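Local coordinates for lipoate-protein ligase, putative (Streptococcus pneumoniae, PDB 1VQZ), which is a putative lipoate-protein ligase, built from a lipoyl protein ligase A/B-type catalytic domain of the class II tRNA synthetase-like clan and a smaller C-terminal domain, at residues 89-100 and 154-165. Numbering follows the deposited sequence.
Sequences HDLNNLNYTIIS and RIMHHGCLLFDV. With EDO (1,2-ethanediol), chain L.
Strands 93-100 and 154-162 are antiparallel neighbours in the middle of the large mixed sheet of the ligase's catalytic domain, lying between strands 42-47 and 141-151. Four hydrogen-bonded pairs, Leu94-Leu161, Tyr96-Gly159, Ile98-His157 and Ser100-Ile155, zip them together, the shortest bond running from Leu161 N to Leu94 O (2.7 Å). The Tyr96 ring folds back across its partner strand, because CG sits between the backbone N and the carbonyl carbon (chi1 65°). One ring face lies flat on the peptide joining His158 to Gly159, with Gly159 N 3.4 Å from Tyr96 CZ; the tyrosine hydroxyl is hydrogen-bonded to Asn146. On the face of Ile99, Met156 and Thr97, Ile99 CG1 packs against Met156 CG, while Ile99 CG2 reaches Arg154 NH1 at 3.5 Å; that arginine is held by main-chain oxygens of Phe34 and Glu40. Further along this face, Glu30 OE2 is hydrogen-bonded to both Thr97 OG1 and His158 ND1, linking the two strands. A bound 1,2-ethanediol, probably from the crystallisation liquor, approaches the His158 ring obliquely and hydrogen-bonds to His89 NE2. Cys160 SG approaches the His89 ring obliquely, 3.6 Å from CE1, and takes a weak hydrogen bond from Asn93 ND2, which itself lies over one face of that ring. Past the paired strands, Asn92 O accepts from both Phe163 N and Asp164 N, the latter bond nearly straight (168°). Asp90 OD1 closes an Asx turn onto Asn92 N, and one water ties the loops together, donating to Asp90 OD2 and Asp164 O, each at 2.7 Å, and accepting from Asn92 ND2.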
loop_
_atom_site.group_PDB
_atom_site.type_symbol
_atom_site.label_atom_id
_atom_site.label_comp_id
_atom_site.label_asym_id
_atom_site.label_seq_id
_atom_site.Cartn_x
_atom_site.Cartn_y
_atom_site.Cartn_z
ATOM N N HIS A 89 -1.988 -5.302 10.501
ATOM C CA HIS A 89 -0.693 -5.830 10.868
ATOM C C HIS A 89 -0.655 -6.208 12.327
ATOM O O HIS A 89 -1.201 -5.499 13.184
ATOM C CB HIS A 89 0.377 -4.743 10.650
ATOM C CG HIS A 89 0.662 -4.430 9.220
ATOM N ND1 HIS A 89 -0.327 -4.272 8.274
ATOM C CD2 HIS A 89 1.830 -4.120 8.595
ATOM C CE1 HIS A 89 0.224 -3.950 7.113
ATOM N NE2 HIS A 89 1.530 -3.818 7.292
ATOM N N ASP A 90 0.075 -7.278 12.606
ATOM C CA ASP A 90 0.474 -7.624 13.936
ATOM C C ASP A 90 1.878 -8.223 13.928
ATOM O O ASP A 90 2.543 -8.279 12.876
ATOM C CB ASP A 90 -0.622 -8.475 14.643
ATOM C CG ASP A 90 -0.708 -9.937 14.172
ATOM O OD1 ASP A 90 0.162 -10.445 13.448
ATOM O OD2 ASP A 90 -1.707 -10.607 14.551
ATOM N N LEU A 91 2.339 -8.688 15.098
ATOM C CA LEU A 91 3.680 -9.197 15.223
ATOM C C LEU A 91 3.944 -10.490 14.419
ATOM O O LEU A 91 5.078 -10.920 14.349
ATOM C CB LEU A 91 4.041 -9.429 16.695
ATOM C CG LEU A 91 4.195 -8.150 17.504
ATOM C CD1 LEU A 91 4.638 -8.530 18.923
ATOM C CD2 LEU A 91 5.214 -7.126 16.874
ATOM N N ASN A 92 2.894 -11.088 13.854
ATOM C CA ASN A 92 3.002 -12.265 13.006
ATOM C C ASN A 92 2.687 -11.996 11.521
ATOM O O ASN A 92 2.452 -12.935 10.697
ATOM C CB ASN A 92 2.133 -13.372 13.578
ATOM C CG ASN A 92 2.719 -13.962 14.815
ATOM O OD1 ASN A 92 3.807 -14.498 14.763
ATOM N ND2 ASN A 92 2.017 -13.849 15.943
ATOM N N ASN A 93 2.741 -10.713 11.179
ATOM C CA ASN A 93 2.635 -10.240 9.786
ATOM C C ASN A 93 4.002 -9.783 9.365
ATOM O O ASN A 93 4.534 -8.860 9.968
ATOM C CB ASN A 93 1.643 -9.082 9.711
ATOM C CG ASN A 93 1.521 -8.511 8.311
ATOM O OD1 ASN A 93 0.901 -9.113 7.461
ATOM N ND2 ASN A 93 2.057 -7.327 8.094
ATOM N N LEU A 94 4.573 -10.414 8.349
ATOM C CA LEU A 94 5.929 -10.116 7.918
ATOM C C LEU A 94 5.849 -9.280 6.665
ATOM O O LEU A 94 5.359 -9.740 5.635
ATOM C CB LEU A 94 6.715 -11.403 7.626
ATOM C CG LEU A 94 8.177 -11.228 7.196
ATOM C CD1 LEU A 94 8.945 -10.470 8.207
ATOM C CD2 LEU A 94 8.817 -12.604 6.917
ATOM N N ASN A 95 6.319 -8.043 6.793
ATOM C CA ASN A 95 6.374 -7.061 5.703
ATOM C C ASN A 95 7.636 -7.261 4.888
ATOM O O ASN A 95 8.689 -7.570 5.427
ATOM C CB ASN A 95 6.315 -5.623 6.303
ATOM C CG ASN A 95 4.992 -5.360 7.045
ATOM O OD1 ASN A 95 4.950 -5.145 8.272
ATOM N ND2 ASN A 95 3.919 -5.472 6.322
ATOM N N TYR A 96 7.529 -7.067 3.581
ATOM C CA TYR A 96 8.684 -7.108 2.691
ATOM C C TYR A 96 8.699 -5.819 1.896
ATOM O O TYR A 96 7.623 -5.221 1.600
ATOM C CB TYR A 96 8.683 -8.343 1.740
ATOM C CG TYR A 96 7.543 -8.357 0.744
ATOM C CD1 TYR A 96 6.309 -8.943 1.052
ATOM C CD2 TYR A 96 7.690 -7.736 -0.497
ATOM C CE1 TYR A 96 5.257 -8.909 0.129
ATOM C CE2 TYR A 96 6.669 -7.687 -1.399
ATOM C CZ TYR A 96 5.456 -8.266 -1.101
ATOM O OH TYR A 96 4.484 -8.194 -2.072
ATOM N N THR A 97 9.916 -5.416 1.516
ATOM C CA THR A 97 10.144 -4.233 0.676
ATOM C C THR A 97 11.193 -4.530 -0.396
ATOM O O THR A 97 12.280 -4.949 -0.075
ATOM C CB THR A 97 10.683 -3.116 1.532
ATOM O OG1 THR A 97 9.754 -2.854 2.578
ATOM C CG2 THR A 97 10.928 -1.889 0.744
ATOM N N ILE A 98 10.841 -4.327 -1.660
ATOM C CA ILE A 98 11.731 -4.517 -2.808
ATOM C C ILE A 98 11.771 -3.193 -3.575
ATOM O O ILE A 98 10.819 -2.838 -4.233
ATOM C CB ILE A 98 11.195 -5.605 -3.726
ATOM C CG1 ILE A 98 10.869 -6.860 -2.908
ATOM C CG2 ILE A 98 12.183 -5.960 -4.845
ATOM C CD1 ILE A 98 9.966 -7.796 -3.657
ATOM N N ILE A 99 12.899 -2.502 -3.497
ATOM C CA ILE A 99 13.141 -1.239 -4.191
ATOM C C ILE A 99 14.165 -1.370 -5.281
ATOM O O ILE A 99 15.220 -2.027 -5.106
ATOM C CB ILE A 99 13.628 -0.200 -3.191
ATOM C CG1 ILE A 99 12.511 0.117 -2.181
ATOM C CG2 ILE A 99 14.113 1.057 -3.889
ATOM C CD1 ILE A 99 13.037 0.501 -0.817
ATOM N N SER A 100 13.874 -0.738 -6.418
ATOM C CA SER A 100 14.768 -0.840 -7.602
ATOM C C SER A 100 14.693 0.402 -8.456
ATOM O O SER A 100 13.619 0.956 -8.673
ATOM C CB SER A 100 14.404 -2.035 -8.473
ATOM O OG SER A 100 13.080 -1.837 -8.941
ATOM N N ARG A 154 12.245 5.245 -10.038
ATOM C CA ARG A 154 12.355 4.296 -8.929
ATOM C C ARG A 154 11.035 3.606 -8.540
ATOM O O ARG A 154 9.946 4.232 -8.354
ATOM C CB ARG A 154 13.013 4.993 -7.731
ATOM C CG ARG A 154 13.368 4.109 -6.618
ATOM C CD ARG A 154 14.164 4.810 -5.497
ATOM N NE ARG A 154 15.540 4.601 -5.733
ATOM C CZ ARG A 154 16.452 4.062 -4.932
ATOM N NH1 ARG A 154 16.268 3.745 -3.670
ATOM N NH2 ARG A 154 17.646 3.907 -5.465
ATOM N N ILE A 155 11.137 2.288 -8.398
ATOM C CA ILE A 155 9.996 1.401 -8.198
ATOM C C ILE A 155 10.074 0.720 -6.854
ATOM O O ILE A 155 11.139 0.228 -6.484
ATOM C CB ILE A 155 10.016 0.306 -9.265
ATOM C CG1 ILE A 155 9.936 0.938 -10.675
ATOM C CG2 ILE A 155 8.880 -0.730 -9.021
ATOM C CD1 ILE A 155 10.298 0.033 -11.791
HETATM N N MSE A 156 8.951 0.692 -6.124
HETATM C CA MSE A 156 8.854 -0.119 -4.919
HETATM C C MSE A 156 7.701 -1.091 -5.025
HETATM O O MSE A 156 6.580 -0.712 -5.319
HETATM C CB MSE A 156 8.705 0.743 -3.659
HETATM C CG MSE A 156 8.607 -0.077 -2.394
HETATM SE SE MSE A 156 8.485 1.004 -0.734
HETATM C CE MSE A 156 6.730 1.944 -1.172
ATOM N N HIS A 157 8.012 -2.347 -4.778
ATOM C CA HIS A 157 7.019 -3.387 -4.537
ATOM C C HIS A 157 7.071 -3.719 -3.041
ATOM O O HIS A 157 8.126 -4.057 -2.530
ATOM C CB HIS A 157 7.343 -4.656 -5.292
ATOM C CG HIS A 157 7.165 -4.537 -6.769
ATOM N ND1 HIS A 157 5.990 -4.897 -7.401
ATOM C CD2 HIS A 157 7.978 -4.047 -7.731
ATOM C CE1 HIS A 157 6.105 -4.661 -8.696
ATOM N NE2 HIS A 157 7.303 -4.151 -8.921
ATOM N N HIS A 158 5.952 -3.623 -2.345
ATOM C CA HIS A 158 5.958 -3.986 -0.932
ATOM C C HIS A 158 4.674 -4.685 -0.552
ATOM O O HIS A 158 3.657 -4.621 -1.268
ATOM C CB HIS A 158 6.326 -2.811 0.001
ATOM C CG HIS A 158 5.321 -1.706 0.070
ATOM N ND1 HIS A 158 5.399 -0.682 0.997
ATOM C CD2 HIS A 158 4.212 -1.459 -0.676
ATOM C CE1 HIS A 158 4.385 0.153 0.806
ATOM N NE2 HIS A 158 3.634 -0.316 -0.181
ATOM N N GLY A 159 4.730 -5.413 0.545
ATOM C CA GLY A 159 3.537 -6.146 0.931
ATOM C C GLY A 159 3.716 -6.940 2.178
ATOM O O GLY A 159 4.699 -6.760 2.869
ATOM N N CYS A 160 2.737 -7.822 2.429
ATOM C CA CYS A 160 2.557 -8.564 3.693
ATOM C C CYS A 160 2.573 -10.080 3.425
ATOM O O CYS A 160 1.875 -10.579 2.535
ATOM C CB CYS A 160 1.166 -8.218 4.298
ATOM S SG CYS A 160 0.996 -6.479 4.700
ATOM N N LEU A 161 3.344 -10.808 4.210
ATOM C CA LEU A 161 3.278 -12.265 4.239
ATOM C C LEU A 161 2.552 -12.653 5.532
ATOM O O LEU A 161 2.969 -12.264 6.629
ATOM C CB LEU A 161 4.691 -12.833 4.236
ATOM C CG LEU A 161 5.438 -12.683 2.908
ATOM C CD1 LEU A 161 6.933 -12.548 3.115
ATOM C CD2 LEU A 161 5.155 -13.887 2.012
ATOM N N LEU A 162 1.437 -13.370 5.392
ATOM C CA LEU A 162 0.608 -13.765 6.544
ATOM C C LEU A 162 1.213 -15.016 7.133
ATOM O O LEU A 162 1.071 -16.089 6.578
ATOM C CB LEU A 162 -0.858 -14.028 6.163
ATOM C CG LEU A 162 -1.570 -12.930 5.348
ATOM C CD1 LEU A 162 -3.017 -13.353 4.998
ATOM C CD2 LEU A 162 -1.539 -11.621 6.081
ATOM N N PHE A 163 1.912 -14.839 8.263
ATOM C CA PHE A 163 2.523 -15.934 8.915
ATOM C C PHE A 163 1.627 -16.508 10.005
ATOM O O PHE A 163 1.362 -17.717 10.001
ATOM C CB PHE A 163 3.937 -15.600 9.383
ATOM C CG PHE A 163 4.662 -16.797 9.920
ATOM C CD1 PHE A 163 4.544 -17.149 11.263
ATOM C CD2 PHE A 163 5.412 -17.591 9.068
ATOM C CE1 PHE A 163 5.167 -18.310 11.719
ATOM C CE2 PHE A 163 6.021 -18.735 9.512
ATOM C CZ PHE A 163 5.894 -19.095 10.826
ATOM N N ASP A 164 1.145 -15.671 10.910
ATOM C CA ASP A 164 0.137 -16.109 11.897
ATOM C C ASP A 164 -0.667 -14.923 12.412
ATOM O O ASP A 164 -0.820 -14.703 13.614
ATOM C CB ASP A 164 0.792 -16.869 13.071
ATOM C CG ASP A 164 -0.227 -17.645 13.955
ATOM O OD1 ASP A 164 -1.424 -17.818 13.590
ATOM O OD2 ASP A 164 0.222 -18.165 15.020
ATOM N N VAL A 165 -1.155 -14.135 11.474
ATOM C CA VAL A 165 -1.866 -12.936 11.780
ATOM C C VAL A 165 -3.227 -13.312 12.376
ATOM O O VAL A 165 -3.864 -14.298 11.950
ATOM C CB VAL A 165 -2.034 -12.083 10.493
ATOM C CG1 VAL A 165 -2.740 -10.733 10.801
ATOM C CG2 VAL A 165 -0.669 -11.859 9.854
HETATM C C1 EDO L . 2.931 -0.590 5.042
HETATM O O1 EDO L . 2.373 -1.858 4.784
HETATM C C2 EDO L . 3.950 -0.383 3.947
HETATM O O2 EDO L . 4.813 0.684 4.274
HETATM O O HOH W 1 -0.997 -12.972 15.663
#